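Local coordinates for protein cytochrome P450 CYP260B1 (Sorangium cellulosum, PDB 5HIW) that adopts the cytochrome P450 fold and binds a heme group whose iron is held by a sulfur ligand from the protein, at residues H336-V339 and G340-L343; V169-E172 and G173-A176; R109-V112 and E113-V116. All coordinates share one frame; numbering follows the deposited sequence.

Interaction 1 of 3, residues H336-V339 and G340-L343. With HEM (protoporphyrin IX containing Fe), chain B.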
loop_
_atom_site.group_PDB
_atom_site.type_symbol
_atom_site.label_atom_id
_atom_site.label_comp_id
_atom_site.label_asym_id
_atom_site.label_seq_id
_atom_site.Cartn_x
_atom_site.Cartn_y
_atom_site.Cartn_z
ATOM N N HIS A 336 -3.668 -13.918 -2.742
ATOM C CA HIS A 336 -2.941 -12.959 -1.928
ATOM C C HIS A 336 -3.518 -11.560 -1.941
ATOM O O HIS A 336 -2.856 -10.642 -1.443
ATOM C CB HIS A 336 -1.478 -12.954 -2.370
ATOM C CG HIS A 336 -0.785 -14.262 -2.131
ATOM N ND1 HIS A 336 -0.447 -14.702 -0.870
ATOM C CD2 HIS A 336 -0.403 -15.241 -2.988
ATOM C CE1 HIS A 336 0.119 -15.900 -0.967
ATOM N NE2 HIS A 336 0.216 -16.227 -2.233
ATOM N N TYR A 337 -4.777 -11.362 -2.352
ATOM C CA TYR A 337 -5.420 -10.059 -2.326
ATOM C C TYR A 337 -5.215 -9.426 -0.964
ATOM O O TYR A 337 -5.317 -10.081 0.067
ATOM C CB TYR A 337 -6.965 -10.146 -2.612
ATOM C CG TYR A 337 -7.709 -8.835 -2.591
ATOM C CD1 TYR A 337 -8.257 -8.317 -1.381
ATOM C CD2 TYR A 337 -7.929 -8.120 -3.739
ATOM C CE1 TYR A 337 -9.018 -7.158 -1.369
ATOM C CE2 TYR A 337 -8.668 -6.935 -3.693
ATOM C CZ TYR A 337 -9.198 -6.482 -2.538
ATOM O OH TYR A 337 -9.893 -5.268 -2.519
ATOM N N CYS A 338 -4.828 -8.163 -0.946
ATOM C CA CYS A 338 -4.446 -7.496 0.321
ATOM C C CYS A 338 -5.396 -7.685 1.491
ATOM O O CYS A 338 -6.535 -7.266 1.450
ATOM C CB CYS A 338 -4.275 -5.983 0.115
ATOM S SG CYS A 338 -3.706 -5.073 1.552
ATOM N N VAL A 339 -4.925 -8.379 2.537
ATOM C CA VAL A 339 -5.743 -8.577 3.726
ATOM C C VAL A 339 -5.944 -7.331 4.549
ATOM O O VAL A 339 -6.913 -7.179 5.344
ATOM C CB VAL A 339 -5.088 -9.708 4.589
ATOM C CG1 VAL A 339 -3.843 -9.156 5.284
ATOM C CG2 VAL A 339 -6.100 -10.300 5.549
ATOM N N GLY A 340 -5.038 -6.367 4.352
ATOM C CA GLY A 340 -5.146 -5.069 4.969
ATOM C C GLY A 340 -6.040 -3.965 4.365
ATOM O O GLY A 340 -6.131 -2.858 4.901
ATOM N N ALA A 341 -6.569 -4.217 3.182
ATOM C CA ALA A 341 -7.432 -3.293 2.477
ATOM C C ALA A 341 -8.529 -2.642 3.350
ATOM O O ALA A 341 -8.745 -1.438 3.234
ATOM C CB ALA A 341 -8.000 -3.964 1.240
ATOM N N PRO A 342 -9.119 -3.380 4.307
ATOM C CA PRO A 342 -10.152 -2.686 5.153
ATOM C C PRO A 342 -9.552 -1.581 6.038
ATOM O O PRO A 342 -10.169 -0.535 6.280
ATOM C CB PRO A 342 -10.728 -3.828 6.031
ATOM C CG PRO A 342 -10.459 -5.044 5.252
ATOM C CD PRO A 342 -9.261 -4.844 4.352
ATOM N N LEU A 343 -8.320 -1.827 6.496
ATOM C CA LEU A 343 -7.644 -0.815 7.365
ATOM C C LEU A 343 -7.227 0.357 6.516
ATOM O O LEU A 343 -7.359 1.509 6.923
ATOM C CB LEU A 343 -6.446 -1.435 8.105
ATOM C CG LEU A 343 -5.593 -0.430 8.910
ATOM C CD1 LEU A 343 -6.422 0.345 9.935
ATOM C CD2 LEU A 343 -4.512 -1.253 9.572
HETATM C CHA HEM B . -0.941 -7.989 0.193
HETATM C CHB HEM B . -1.248 -3.458 -1.543
HETATM C CHC HEM B . -2.269 -1.838 2.858
HETATM C CHD HEM B . -1.004 -6.116 4.606
HETATM C C1A HEM B . -1.003 -6.935 -0.674
HETATM C C2A HEM B . -0.854 -7.005 -2.085
HETATM C C3A HEM B . -0.979 -5.734 -2.582
HETATM C C4A HEM B . -1.086 -4.857 -1.454
HETATM C CMA HEM B . -0.869 -5.326 -4.065
HETATM C CAA HEM B . -0.742 -8.280 -2.914
HETATM C CBA HEM B . 0.705 -8.801 -2.875
HETATM C CGA HEM B . 0.947 -9.887 -3.865
HETATM O O1A HEM B . -0.039 -10.483 -4.411
HETATM O O2A HEM B . 2.112 -10.076 -4.295
HETATM C C1B HEM B . -1.496 -2.628 -0.517
HETATM C C2B HEM B . -1.800 -1.237 -0.712
HETATM C C3B HEM B . -2.108 -0.785 0.557
HETATM C C4B HEM B . -1.952 -1.893 1.504
HETATM C CMB HEM B . -1.757 -0.365 -1.979
HETATM C CAB HEM B . -2.420 0.602 0.799
HETATM C CBB HEM B . -2.442 1.270 1.904
HETATM C C1C HEM B . -2.017 -2.883 3.746
HETATM C C2C HEM B . -2.237 -2.755 5.155
HETATM C C3C HEM B . -1.864 -3.977 5.642
HETATM C C4C HEM B . -1.391 -4.793 4.572
HETATM C CMC HEM B . -2.762 -1.472 5.753
HETATM C CAC HEM B . -1.900 -4.442 7.042
HETATM C CBC HEM B . -2.793 -3.958 7.893
HETATM C C1D HEM B . -0.901 -6.948 3.497
HETATM C C2D HEM B . -0.606 -8.392 3.695
HETATM C C3D HEM B . -0.578 -8.919 2.478
HETATM C C4D HEM B . -0.887 -7.813 1.559
HETATM C CMD HEM B . -0.296 -9.110 4.995
HETATM C CAD HEM B . -0.392 -10.395 2.086
HETATM C CBD HEM B . -1.767 -11.024 1.967
HETATM C CGD HEM B . -1.712 -12.517 1.613
HETATM O O1D HEM B . -0.701 -13.046 1.057
HETATM O O2D HEM B . -2.708 -13.277 1.858
HETATM N NA HEM B . -1.170 -5.580 -0.316
HETATM N NB HEM B . -1.728 -2.977 0.769
HETATM N NC HEM B . -1.584 -4.086 3.396
HETATM N ND HEM B . -1.041 -6.641 2.185
HETATM FE FE HEM B . -1.411 -4.863 1.495
HETATM O O HOH W 1 0.844 -4.443 1.582
#

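Interaction 2 of 3, residues V169-E172 and G173-A176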
loop_
_atom_site.group_PDB
_atom_site.type_symbol
_atom_site.label_atom_id
_atom_site.label_comp_id
_atom_site.label_asym_id
_atom_site.label_seq_id
_atom_site.Cartn_x
_atom_site.Cartn_y
_atom_site.Cartn_z
ATOM N N VAL A 169 22.758 -4.956 4.109
ATOM C CA VAL A 169 21.478 -4.333 4.248
ATOM C C VAL A 169 20.486 -5.334 4.824
ATOM O O VAL A 169 19.715 -4.990 5.705
ATOM C CB VAL A 169 20.962 -3.845 2.890
ATOM C CG1 VAL A 169 19.531 -3.394 3.040
ATOM C CG2 VAL A 169 21.839 -2.722 2.361
ATOM N N VAL A 170 20.523 -6.567 4.309
ATOM C CA VAL A 170 19.718 -7.683 4.865
ATOM C C VAL A 170 20.051 -7.884 6.326
ATOM O O VAL A 170 19.142 -7.981 7.175
ATOM C CB VAL A 170 19.931 -9.007 4.067
ATOM C CG1 VAL A 170 19.174 -10.196 4.727
ATOM C CG2 VAL A 170 19.461 -8.813 2.646
ATOM N N ALA A 171 21.368 -7.919 6.617
ATOM C CA ALA A 171 21.852 -8.020 7.990
ATOM C C ALA A 171 21.326 -6.870 8.864
ATOM O O ALA A 171 20.944 -7.105 10.015
ATOM C CB ALA A 171 23.383 -8.064 8.028
ATOM N N GLU A 172 21.301 -5.648 8.326
ATOM C CA GLU A 172 20.718 -4.529 9.100
ATOM C C GLU A 172 19.181 -4.671 9.287
ATOM O O GLU A 172 18.675 -4.475 10.399
ATOM C CB GLU A 172 21.079 -3.164 8.525
ATOM C CG GLU A 172 22.381 -2.661 9.164
ATOM C CD GLU A 172 23.179 -1.772 8.249
ATOM O OE1 GLU A 172 22.547 -1.049 7.439
ATOM O OE2 GLU A 172 24.433 -1.797 8.327
ATOM N N GLY A 173 18.482 -5.065 8.213
ATOM C CA GLY A 173 17.079 -5.531 8.341
ATOM C C GLY A 173 16.866 -6.553 9.445
ATOM O O GLY A 173 15.954 -6.397 10.280
ATOM N N ARG A 174 17.757 -7.563 9.497
ATOM C CA ARG A 174 17.651 -8.659 10.462
ATOM C C ARG A 174 17.807 -8.140 11.882
ATOM O O ARG A 174 17.053 -8.540 12.786
ATOM C CB ARG A 174 18.696 -9.755 10.133
ATOM C CG ARG A 174 18.204 -11.208 10.167
ATOM C CD ARG A 174 19.196 -12.154 9.479
ATOM N NE ARG A 174 20.575 -11.686 9.625
ATOM C CZ ARG A 174 21.471 -11.607 8.646
ATOM N NH1 ARG A 174 21.177 -11.994 7.417
ATOM N NH2 ARG A 174 22.684 -11.159 8.906
ATOM N N SER A 175 18.757 -7.228 12.086
ATOM C CA SER A 175 18.940 -6.682 13.431
ATOM C C SER A 175 17.762 -5.801 13.885
ATOM O O SER A 175 17.332 -5.799 15.100
ATOM C CB SER A 175 20.274 -5.896 13.561
ATOM O OG SER A 175 20.529 -5.101 12.395
ATOM N N ALA A 176 17.260 -5.014 12.928
ATOM C CA ALA A 176 16.153 -4.093 13.229
ATOM C C ALA A 176 14.935 -4.910 13.561
ATOM O O ALA A 176 14.171 -4.576 14.449
ATOM C CB ALA A 176 15.891 -3.166 12.039
#

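Interaction 3 of 3, residues R109-V112 and E113-V116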
loop_
_atom_site.group_PDB
_atom_site.type_symbol
_atom_site.label_atom_id
_atom_site.label_comp_id
_atom_site.label_asym_id
_atom_site.label_seq_id
_atom_site.Cartn_x
_atom_site.Cartn_y
_atom_site.Cartn_z
ATOM N N ARG A 109 -7.068 13.135 14.569
ATOM C CA ARG A 109 -7.316 14.435 15.221
ATOM C C ARG A 109 -6.033 15.134 15.634
ATOM O O ARG A 109 -5.945 16.322 15.466
ATOM C CB ARG A 109 -8.206 14.331 16.478
ATOM C CG ARG A 109 -9.677 14.358 16.079
ATOM C CD ARG A 109 -10.635 14.383 17.252
ATOM N NE ARG A 109 -11.915 13.852 16.793
ATOM C CZ ARG A 109 -12.704 14.471 15.917
ATOM N NH1 ARG A 109 -12.420 15.673 15.419
ATOM N NH2 ARG A 109 -13.818 13.896 15.554
ATOM N N ARG A 110 -5.079 14.385 16.165
ATOM C CA ARG A 110 -3.808 14.935 16.638
ATOM C C ARG A 110 -3.017 15.458 15.410
ATOM O O ARG A 110 -2.422 16.546 15.415
ATOM C CB ARG A 110 -3.055 13.828 17.390
ATOM C CG ARG A 110 -1.705 14.183 18.036
ATOM C CD ARG A 110 -1.063 12.986 18.777
ATOM N NE ARG A 110 -2.033 11.965 19.236
ATOM C CZ ARG A 110 -2.007 10.673 18.875
ATOM N NH1 ARG A 110 -1.041 10.212 18.083
ATOM N NH2 ARG A 110 -2.945 9.836 19.310
ATOM N N VAL A 111 -3.000 14.656 14.363
ATOM C CA VAL A 111 -2.249 14.980 13.148
ATOM C C VAL A 111 -2.792 16.271 12.534
ATOM O O VAL A 111 -2.031 17.195 12.166
ATOM C CB VAL A 111 -2.260 13.772 12.158
ATOM C CG1 VAL A 111 -1.754 14.204 10.792
ATOM C CG2 VAL A 111 -1.419 12.644 12.650
ATOM N N VAL A 112 -4.115 16.391 12.448
ATOM C CA VAL A 112 -4.754 17.508 11.825
ATOM C C VAL A 112 -4.591 18.776 12.703
ATOM O O VAL A 112 -4.312 19.869 12.186
ATOM C CB VAL A 112 -6.239 17.217 11.608
ATOM C CG1 VAL A 112 -7.010 18.485 11.309
ATOM C CG2 VAL A 112 -6.418 16.210 10.475
ATOM N N GLU A 113 -4.732 18.599 14.029
ATOM C CA GLU A 113 -4.555 19.667 15.022
ATOM C C GLU A 113 -3.224 20.389 14.833
ATOM O O GLU A 113 -3.139 21.625 14.965
ATOM C CB GLU A 113 -4.622 19.097 16.456
ATOM C CG GLU A 113 -4.299 20.092 17.573
ATOM C CD GLU A 113 -5.313 21.203 17.610
ATOM O OE1 GLU A 113 -6.472 20.856 17.346
ATOM O OE2 GLU A 113 -4.976 22.389 17.872
ATOM N N ARG A 114 -2.175 19.624 14.530
ATOM C CA ARG A 114 -0.846 20.199 14.344
ATOM C C ARG A 114 -0.827 21.179 13.209
ATOM O O ARG A 114 0.066 22.004 13.181
ATOM C CB ARG A 114 0.253 19.165 14.089
ATOM C CG ARG A 114 0.581 18.229 15.266
ATOM C CD ARG A 114 1.457 17.028 14.866
ATOM N NE ARG A 114 1.448 16.041 15.952
ATOM C CZ ARG A 114 1.417 14.704 15.819
ATOM N NH1 ARG A 114 1.472 14.088 14.627
ATOM N NH2 ARG A 114 1.386 13.971 16.933
ATOM N N LEU A 115 -1.746 21.077 12.236
ATOM C CA LEU A 115 -1.674 21.953 11.078
ATOM C C LEU A 115 -2.450 23.236 11.255
ATOM O O LEU A 115 -2.404 24.130 10.389
ATOM C CB LEU A 115 -2.152 21.238 9.809
ATOM C CG LEU A 115 -1.355 19.990 9.359
ATOM C CD1 LEU A 115 -1.930 19.432 8.031
ATOM C CD2 LEU A 115 0.110 20.352 9.193
ATOM N N VAL A 116 -3.192 23.301 12.355
ATOM C CA VAL A 116 -4.262 24.272 12.501
ATOM C C VAL A 116 -3.763 25.729 12.467
ATOM O O VAL A 116 -4.493 26.623 12.014
ATOM C CB VAL A 116 -5.064 23.999 13.797
ATOM C CG1 VAL A 116 -5.669 25.279 14.387
ATOM C CG2 VAL A 116 -6.146 22.969 13.511
#

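Interaction 1 of 3, residues H336-V339 and G340-L343
Cys338 SG binds the heme iron at 2.3 Å and lies 3.4 Å from the backbone N of Ala341. The sulfur reaches the metal because SG stands anti to the backbone N of Cys338 (chi1 -176°), which points the sulfur from the loop at the iron. A water completes the axial pair, its oxygen 2.3 Å from the iron on the other face. Residues Cys338 to Ala341 form a type I beta turn, and the turn leads into helix 341-358; this is the cysteine-ligand loop by which cytochromes P450 are recognised. Gly340, with no side chain, brings its CA to 3.5 Å from HEM C3C. Apolar contacts line the edge of the macrocycle: Val339 CG1 meets the methyl HEM CMD at 3.6 Å, and Leu343 CD2 meets the vinyl carbon HEM CBC, also at 3.6 Å. On the propionate side, His336 ND1 donates a nearly straight hydrogen bond (163°) to HEM O1D at 2.6 Å, with the carboxylate lying at the edge of the imidazole. Arg84 NH1 hydrogen-bonds both to the heme and to Tyr337 O. Away from the heme, Tyr337 CE1 brushes Ala341 CB at 4.2 Å.

Interaction 2 of 3, residues V169-E172 and G173-A176
The guanidinium of Arg174 lies with one face over the backbone of Ala171, whose CA stands 3.4 Å above its plane, displaced toward the rim; Val170 C lies over the same face. Its NH2 comes 3.3 Å from Ala171 CB, while NH1 approaches Val170 CG1 at 3.8 Å, where the two side chains cross obliquely. This is a one-turn contact within helix 167-191, which by its place in the chain probably corresponds to the G helix of the P450 fold. The arginine bends at chi3 (32°), and that turn folds its flat end back over the preceding helical turn; a second conformer exists, so the placement is not unique. Beneath the side chains runs regular alpha-helical bonding. Gly173 N donates to Val169 O at 2.8 Å in an almost linear bond (179°), Arg174 N to Val170 O at 2.7 Å, and Ala176 N to Glu172 O at 2.9 Å. Val169 and Ala176 face helix 147-162, Ala176 meeting Leu153, Lys156 and Met157 there, whereas Glu172, Arg174 and Ser175 are exposed. With chi1 at 41°, Ser175 OG turns back toward two main-chain carbonyls, lying 2.8 Å from Glu172 O and 3.1 Å from Ala171 O; its one proton could go to either oxygen, and which takes it is not settled.

Interaction 3 of 3, residues R109-V112 and E113-V116
Glu113 N donates to Arg109 O at 3.0 Å, a regular alpha-helical bond in the last turn of helix 93-113. Arg114 N is divided between two carbonyls, bonding to Arg110 O at 3.2 Å and weakly to Val111 O at 3.4 Å. Leu115 N then reaches back only three residues, to Val112 O at 2.8 Å, arriving from above that carbonyl's plane, 53° out of it. Val116 N donates to Glu113 O at 3.1 Å, closing a type I beta turn. The pattern passes from four-residue to three-residue spacing, while residues 114-116 keep helical backbone angles without the regular bonds.

Among the charged side chains, Arg110 and Arg114 lie side by side and point the same way, their guanidinium planes 54° apart. Arg114 CG, anti to the carbonyl carbon (chi1 -67°), and a chain extended from there to NE carry the guanidinium back along Arg110. In the conformer described, Arg114 NH2 lies 3.2 Å from Arg110 CD, and one face of the Arg114 guanidinium is turned to Arg110 O. This brings like charges close, Arg110 NE lying 4.6 Å from Arg114 NH2; Arg110 has a second conformer, so both spacings are approximate. Carbonyls at a helix C terminus probably favour the positive charge of Arg114. A methyl also touches the guanidinium: Val111 CG2 lies 3.8 Å from Arg114 NH1.

Apolar Leu115 and Val112 pack inward, against Leu355 and Arg358 of helix 341-358 respectively and both against Phe359. Val111 touches Phe127 of helix 123-128 and Leu115 its Leu123, as the chain leads on to strand 120-122.

In the fold
From the N terminus, interaction 3 comes first, at the end of helix 93-113; interaction 2 follows early in helix 167-191, and interaction 1 comes last, where the heme-ligand loop enters helix 341-358. Each contact joins adjoining segments, so none closes a long loop, and the three run in series without nesting or crossing. They are well separated: the centre of interaction 1 is about 26 Å from that of interaction 2 and about 27 Å from that of interaction 3, with about 34 Å between the latter two. Helix 341-358, whose first turn lies in interaction 1, links two of them by packing its later residues on interaction 3, whereas interaction 2 lies against helix 147-162.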